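Local coordinates for protein catechol 1,2-dioxygenase (Burkholderia ambifaria, PDB 5VXT) that probably catalyses the iron(III)-dependent intradiol cleavage of catechol by dioxygen, giving cis,cis-muconate, at residues B[123-128]-B[179-184]; B[168-173]-B[191-196]. All blocks are in the same frame, centred on the assembly; numbering follows the deposited sequence.

Contact 1. Residues B[123-128]-B[179-184]; sequences LYVAGA and SHFDPT. With CAQ (catechol), chain K.
Leu123 and Phe181 form the larger part of this contact, which shows how one branched side chain can serve a substrate and a second-shell ring at once. The interaction is a CH-pi contact: CD2 of Leu123 stands over one face of the Phe181 ring, 3.8 Å from its centroid and only 7° off the ring normal, so the methyl group sits almost centrally on the ring. The ring also touches the leucine backbone, with CE1 of Phe181 3.6 Å from O of Leu123.

Ordinary apolar packing extends the patch. CG2 of Val125 lies 3.7 Å from CE1 of Phe181, the two side chains running antiparallel alongside each other, and 3.9 Å from CB of His180. One valine methyl thus touches two consecutive residues of the loop.

The contact with the ligand belongs to the other leucine branch. With CG of Leu123 anti to the carbonyl carbon (chi1 -52°), the branch point lies between ring and ligand: CD2 rests on Phe181, and CD1 comes 3.3 Å from O3 of catechol. This is a van der Waals approach by an apolar methyl.

Polar tethering is left to a third element. Arg193, from strand 193-197, donates NH1 to O of Leu123 and NH2 to O of Ser179, linking both backbones, while OG of Ser179 is hydrogen-bonded to O of Asn191.

The loop 179-184 follows directly on Tyr178, which with His238 and His240 binds the iron. Leu123 lines the catechol pocket of what is, by family, an intradiol dioxygenase active site, and Phe181 packs behind it as a second-shell residue.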
loop_
_atom_site.group_PDB
_atom_site.type_symbol
_atom_site.label_atom_id
_atom_site.label_comp_id
_atom_site.label_asym_id
_atom_site.label_seq_id
_atom_site.Cartn_x
_atom_site.Cartn_y
_atom_site.Cartn_z
ATOM N N LEU B 123 -3.143 0.261 -18.023
ATOM C CA LEU B 123 -4.169 1.012 -18.742
ATOM C C LEU B 123 -4.876 0.194 -19.819
ATOM O O LEU B 123 -5.441 0.770 -20.753
ATOM C CB LEU B 123 -3.555 2.274 -19.348
ATOM C CG LEU B 123 -2.789 3.104 -18.312
ATOM C CD1 LEU B 123 -2.180 4.336 -18.949
ATOM C CD2 LEU B 123 -3.700 3.486 -17.149
ATOM N N TYR B 124 -4.880 -1.129 -19.707
ATOM C CA TYR B 124 -5.632 -1.939 -20.657
ATOM C C TYR B 124 -7.124 -1.874 -20.347
ATOM O O TYR B 124 -7.529 -1.843 -19.183
ATOM C CB TYR B 124 -5.154 -3.391 -20.615
ATOM C CG TYR B 124 -6.043 -4.326 -21.394
ATOM C CD1 TYR B 124 -6.040 -4.315 -22.787
ATOM C CD2 TYR B 124 -6.890 -5.210 -20.747
ATOM C CE1 TYR B 124 -6.855 -5.160 -23.508
ATOM C CE2 TYR B 124 -7.712 -6.061 -21.468
ATOM C CZ TYR B 124 -7.688 -6.031 -22.845
ATOM O OH TYR B 124 -8.500 -6.875 -23.567
ATOM N N VAL B 125 -7.947 -1.862 -21.398
ATOM C CA VAL B 125 -9.402 -1.891 -21.255
ATOM C C VAL B 125 -9.954 -3.021 -22.113
ATOM O O VAL B 125 -9.745 -3.046 -23.332
ATOM C CB VAL B 125 -10.064 -0.555 -21.638
ATOM C CG1 VAL B 125 -11.573 -0.656 -21.468
ATOM C CG2 VAL B 125 -9.516 0.581 -20.778
ATOM N N ALA B 126 -10.664 -3.946 -21.481
ATOM C CA ALA B 126 -11.219 -5.082 -22.191
ATOM C C ALA B 126 -12.517 -4.700 -22.891
ATOM O O ALA B 126 -13.275 -3.847 -22.423
ATOM C CB ALA B 126 -11.464 -6.242 -21.227
ATOM N N GLY B 127 -12.762 -5.339 -24.033
ATOM C CA GLY B 127 -14.061 -5.296 -24.676
ATOM C C GLY B 127 -14.145 -4.563 -25.998
ATOM O O GLY B 127 -15.262 -4.264 -26.439
ATOM N N ALA B 128 -13.017 -4.260 -26.640
ATOM C CA ALA B 128 -13.059 -3.538 -27.901
ATOM C C ALA B 128 -13.763 -4.387 -28.952
ATOM O O ALA B 128 -13.594 -5.614 -28.972
ATOM C CB ALA B 128 -11.648 -3.185 -28.375
ATOM N N SER B 179 -7.983 6.734 -23.349
ATOM C CA SER B 179 -9.414 6.687 -23.090
ATOM C C SER B 179 -9.686 5.818 -21.862
ATOM O O SER B 179 -8.919 4.909 -21.540
ATOM C CB SER B 179 -10.168 6.161 -24.314
ATOM O OG SER B 179 -9.749 4.858 -24.653
ATOM N N HIS B 180 -10.765 6.158 -21.149
ATOM C CA HIS B 180 -11.167 5.561 -19.876
ATOM C C HIS B 180 -10.296 6.053 -18.721
ATOM O O HIS B 180 -10.630 5.816 -17.557
ATOM C CB HIS B 180 -11.145 4.026 -19.936
ATOM C CG HIS B 180 -12.150 3.371 -19.037
ATOM N ND1 HIS B 180 -13.488 3.286 -19.356
ATOM C CD2 HIS B 180 -12.012 2.773 -17.830
ATOM C CE1 HIS B 180 -14.132 2.663 -18.383
ATOM N NE2 HIS B 180 -13.260 2.342 -17.445
ATOM N N PHE B 181 -9.190 6.749 -19.020
ATOM C CA PHE B 181 -8.274 7.250 -17.996
ATOM C C PHE B 181 -7.879 8.697 -18.257
ATOM O O PHE B 181 -6.788 9.122 -17.863
ATOM C CB PHE B 181 -7.005 6.398 -17.909
ATOM C CG PHE B 181 -7.253 4.949 -17.667
ATOM C CD1 PHE B 181 -7.296 4.054 -18.730
ATOM C CD2 PHE B 181 -7.430 4.472 -16.374
ATOM C CE1 PHE B 181 -7.524 2.707 -18.510
ATOM C CE2 PHE B 181 -7.658 3.131 -16.146
ATOM C CZ PHE B 181 -7.705 2.245 -17.211
ATOM N N ASP B 182 -8.733 9.468 -18.927
ATOM C CA ASP B 182 -8.372 10.836 -19.288
ATOM C C ASP B 182 -8.791 11.793 -18.178
ATOM O O ASP B 182 -9.993 11.930 -17.915
ATOM C CB ASP B 182 -9.022 11.234 -20.601
ATOM C CG ASP B 182 -8.441 12.518 -21.179
ATOM O OD1 ASP B 182 -8.144 13.457 -20.400
ATOM O OD2 ASP B 182 -8.273 12.589 -22.418
ATOM N N PRO B 183 -7.853 12.483 -17.521
ATOM C CA PRO B 183 -8.220 13.387 -16.425
ATOM C C PRO B 183 -8.750 14.737 -16.876
ATOM O O PRO B 183 -9.100 15.558 -16.021
ATOM C CB PRO B 183 -6.895 13.546 -15.664
ATOM C CG PRO B 183 -5.864 13.445 -16.734
ATOM C CD PRO B 183 -6.396 12.438 -17.736
ATOM N N THR B 184 -8.816 15.000 -18.183
ATOM C CA THR B 184 -9.334 16.264 -18.685
ATOM C C THR B 184 -10.736 16.155 -19.263
ATOM O O THR B 184 -11.410 17.179 -19.403
ATOM C CB THR B 184 -8.399 16.841 -19.759
ATOM O OG1 THR B 184 -8.202 15.875 -20.800
ATOM C CG2 THR B 184 -7.056 17.203 -19.156
HETATM C C1 CAQ K . 2.280 3.497 -16.760
HETATM C C2 CAQ K . 1.471 3.939 -17.804
HETATM C C3 CAQ K . 1.581 3.339 -19.050
HETATM O O3 CAQ K . 0.814 3.729 -20.101
HETATM C C4 CAQ K . 2.555 2.249 -19.240
HETATM O O4 CAQ K . 2.668 1.667 -20.459
HETATM C C5 CAQ K . 3.340 1.839 -18.171
HETATM C C6 CAQ K . 3.200 2.466 -16.937
#

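Contact 2. Residues B[168-173]-B[191-196]; sequences ECWHAN and NLRGAV
Leu192, whose side chain packs at about a right angle against His171, has by far the most surface covered here. Its CB lies over one face of the imidazole, 4.1 Å from the centroid and offset toward the rim, while CD1 reaches on to O of Ala172 (3.3 Å) and CB of Asn173. The backbone of Leu192 is in the left-handed region, and its carbonyl accepts the N-H of His171, N to O 3.2 Å.

His171 is held at both nitrogens. ND1 donates to O of Ala172 at 2.8 Å, nearly in the ring plane, and NE2 is bonded to OG1 of Thr208. Its carbonyl is joined to that of Asn191 by a water that donates to both.

Trp170 forms a non-hydrogen-bonded pair with Arg193. The indole is set between backbone N and carbonyl carbon (chi1 61°), and NH1 of Arg193 lies 3.4 Å from both CB and CD1 of Trp170, an oblique approach to the root of the indole, with guanidinium and indole planes 19° apart; NH1 is hydrogen-bonded to O of Leu123. The flanking pair, Cys169 and Gly194, is closed by two N-H...O bonds.

In the five-stranded mixed sheet, strand 166-170 runs antiparallel to both 193-197 and 238-244, where His240 stacks on Trp170; strand 130-132 flanks 193-197, and strand 203-209 of the second sheet packs on Cys169 and Leu192.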
loop_
_atom_site.group_PDB
_atom_site.type_symbol
_atom_site.label_atom_id
_atom_site.label_comp_id
_atom_site.label_asym_id
_atom_site.label_seq_id
_atom_site.Cartn_x
_atom_site.Cartn_y
_atom_site.Cartn_z
ATOM N N GLU B 168 -4.933 -7.070 -30.009
ATOM C CA GLU B 168 -5.480 -5.895 -29.357
ATOM C C GLU B 168 -4.403 -4.830 -29.241
ATOM O O GLU B 168 -3.219 -5.137 -29.083
ATOM C CB GLU B 168 -6.018 -6.232 -27.964
ATOM C CG GLU B 168 -7.099 -7.276 -28.000
ATOM C CD GLU B 168 -7.577 -7.629 -26.628
ATOM O OE1 GLU B 168 -8.348 -6.832 -26.058
ATOM O OE2 GLU B 168 -7.171 -8.694 -26.126
ATOM N N CYS B 169 -4.836 -3.576 -29.288
ATOM C CA CYS B 169 -3.938 -2.434 -29.384
ATOM C C CYS B 169 -4.494 -1.299 -28.534
ATOM O O CYS B 169 -5.694 -1.023 -28.584
ATOM C CB CYS B 169 -3.797 -2.019 -30.864
ATOM S SG CYS B 169 -3.021 -0.451 -31.174
ATOM N N TRP B 170 -3.641 -0.656 -27.734
ATOM C CA TRP B 170 -4.069 0.570 -27.079
ATOM C C TRP B 170 -2.882 1.510 -26.934
ATOM O O TRP B 170 -1.748 1.064 -26.737
ATOM C CB TRP B 170 -4.739 0.300 -25.713
ATOM C CG TRP B 170 -3.929 -0.373 -24.613
ATOM C CD1 TRP B 170 -3.465 0.220 -23.469
ATOM C CD2 TRP B 170 -3.562 -1.763 -24.514
ATOM N NE1 TRP B 170 -2.816 -0.703 -22.681
ATOM C CE2 TRP B 170 -2.858 -1.924 -23.297
ATOM C CE3 TRP B 170 -3.747 -2.881 -25.339
ATOM C CZ2 TRP B 170 -2.326 -3.151 -22.894
ATOM C CZ3 TRP B 170 -3.219 -4.103 -24.931
ATOM C CH2 TRP B 170 -2.520 -4.225 -23.716
ATOM N N HIS B 171 -3.153 2.809 -27.045
ATOM C CA HIS B 171 -2.122 3.824 -26.869
ATOM C C HIS B 171 -2.783 5.159 -26.530
ATOM O O HIS B 171 -4.011 5.276 -26.488
ATOM C CB HIS B 171 -1.236 3.924 -28.112
ATOM C CG HIS B 171 -1.948 4.429 -29.326
ATOM N ND1 HIS B 171 -2.175 5.769 -29.554
ATOM C CD2 HIS B 171 -2.467 3.774 -30.391
ATOM C CE1 HIS B 171 -2.804 5.917 -30.707
ATOM N NE2 HIS B 171 -2.996 4.722 -31.233
ATOM N N ALA B 172 -1.948 6.172 -26.297
ATOM C CA ALA B 172 -2.379 7.484 -25.831
ATOM C C ALA B 172 -2.642 8.444 -26.992
ATOM O O ALA B 172 -2.276 8.194 -28.141
ATOM C CB ALA B 172 -1.325 8.090 -24.909
ATOM N N ASN B 173 -3.273 9.573 -26.663
ATOM C CA ASN B 173 -3.518 10.654 -27.604
ATOM C C ASN B 173 -2.336 11.621 -27.577
ATOM O O ASN B 173 -1.315 11.363 -26.933
ATOM C CB ASN B 173 -4.843 11.351 -27.289
ATOM C CG ASN B 173 -4.814 12.138 -25.980
ATOM O OD1 ASN B 173 -3.810 12.173 -25.268
ATOM N ND2 ASN B 173 -5.932 12.778 -25.664
ATOM N N ASN B 191 -11.606 4.695 -27.637
ATOM C CA ASN B 191 -10.809 5.569 -28.484
ATOM C C ASN B 191 -9.347 5.170 -28.370
ATOM O O ASN B 191 -8.822 4.994 -27.264
ATOM C CB ASN B 191 -10.983 7.037 -28.102
ATOM C CG ASN B 191 -10.254 7.966 -29.063
ATOM O OD1 ASN B 191 -10.311 7.782 -30.277
ATOM N ND2 ASN B 191 -9.543 8.953 -28.520
ATOM N N LEU B 192 -8.704 5.003 -29.527
ATOM C CA LEU B 192 -7.318 4.549 -29.620
ATOM C C LEU B 192 -7.128 3.175 -28.983
ATOM O O LEU B 192 -6.054 2.864 -28.461
ATOM C CB LEU B 192 -6.356 5.571 -29.009
ATOM C CG LEU B 192 -6.537 7.001 -29.511
ATOM C CD1 LEU B 192 -5.526 7.914 -28.870
ATOM C CD2 LEU B 192 -6.409 7.054 -31.026
ATOM N N ARG B 193 -8.176 2.352 -29.014
ATOM C CA ARG B 193 -8.107 0.945 -28.648
ATOM C C ARG B 193 -8.871 0.161 -29.701
ATOM O O ARG B 193 -9.982 0.547 -30.066
ATOM C CB ARG B 193 -8.712 0.672 -27.264
ATOM C CG ARG B 193 -8.146 1.525 -26.159
ATOM C CD ARG B 193 -8.953 1.385 -24.876
ATOM N NE ARG B 193 -8.443 2.252 -23.816
ATOM C CZ ARG B 193 -7.438 1.935 -23.005
ATOM N NH1 ARG B 193 -6.830 0.763 -23.130
ATOM N NH2 ARG B 193 -7.042 2.791 -22.064
ATOM N N GLY B 194 -8.284 -0.935 -30.175
ATOM C CA GLY B 194 -8.939 -1.755 -31.173
ATOM C C GLY B 194 -8.606 -3.216 -30.973
ATOM O O GLY B 194 -7.766 -3.584 -30.149
ATOM N N ALA B 195 -9.300 -4.053 -31.733
ATOM C CA ALA B 195 -8.999 -5.474 -31.782
ATOM C C ALA B 195 -9.299 -5.966 -33.186
ATOM O O ALA B 195 -10.363 -5.664 -33.731
ATOM C CB ALA B 195 -9.814 -6.261 -30.753
ATOM N N VAL B 196 -8.361 -6.703 -33.772
ATOM C CA VAL B 196 -8.548 -7.288 -35.093
ATOM C C VAL B 196 -8.321 -8.791 -35.007
ATOM O O VAL B 196 -7.402 -9.262 -34.327
ATOM C CB VAL B 196 -7.631 -6.646 -36.159
ATOM C CG1 VAL B 196 -7.668 -5.136 -36.059
ATOM C CG2 VAL B 196 -6.218 -7.149 -36.046
HETATM O O HOH W 1 -6.716 5.009 -25.421
#

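In the fold
Along the chain the segments alternate, 123-128, 168-173, 179-184, 191-196, so the two contacts interlock within the dioxygenase domain region of the chain, their centres about 9 Å apart and on the same side of the chain's centre. Contact 2 supplies paired strands of the mixed beta-sheet; the loop of contact 1 is part of the connection between those strands, and segment 123-128 lies over the face that carries Glu168, Trp170 and Arg193. Besides the arginine bridge, Tyr124 OH and Glu168 OE1 are 2.5 Å apart in a probable hydrogen bond. The side chains of Leu123 and Trp170 each come within about 5 Å of the iron, so both contacts adjoin the metal and catechol site.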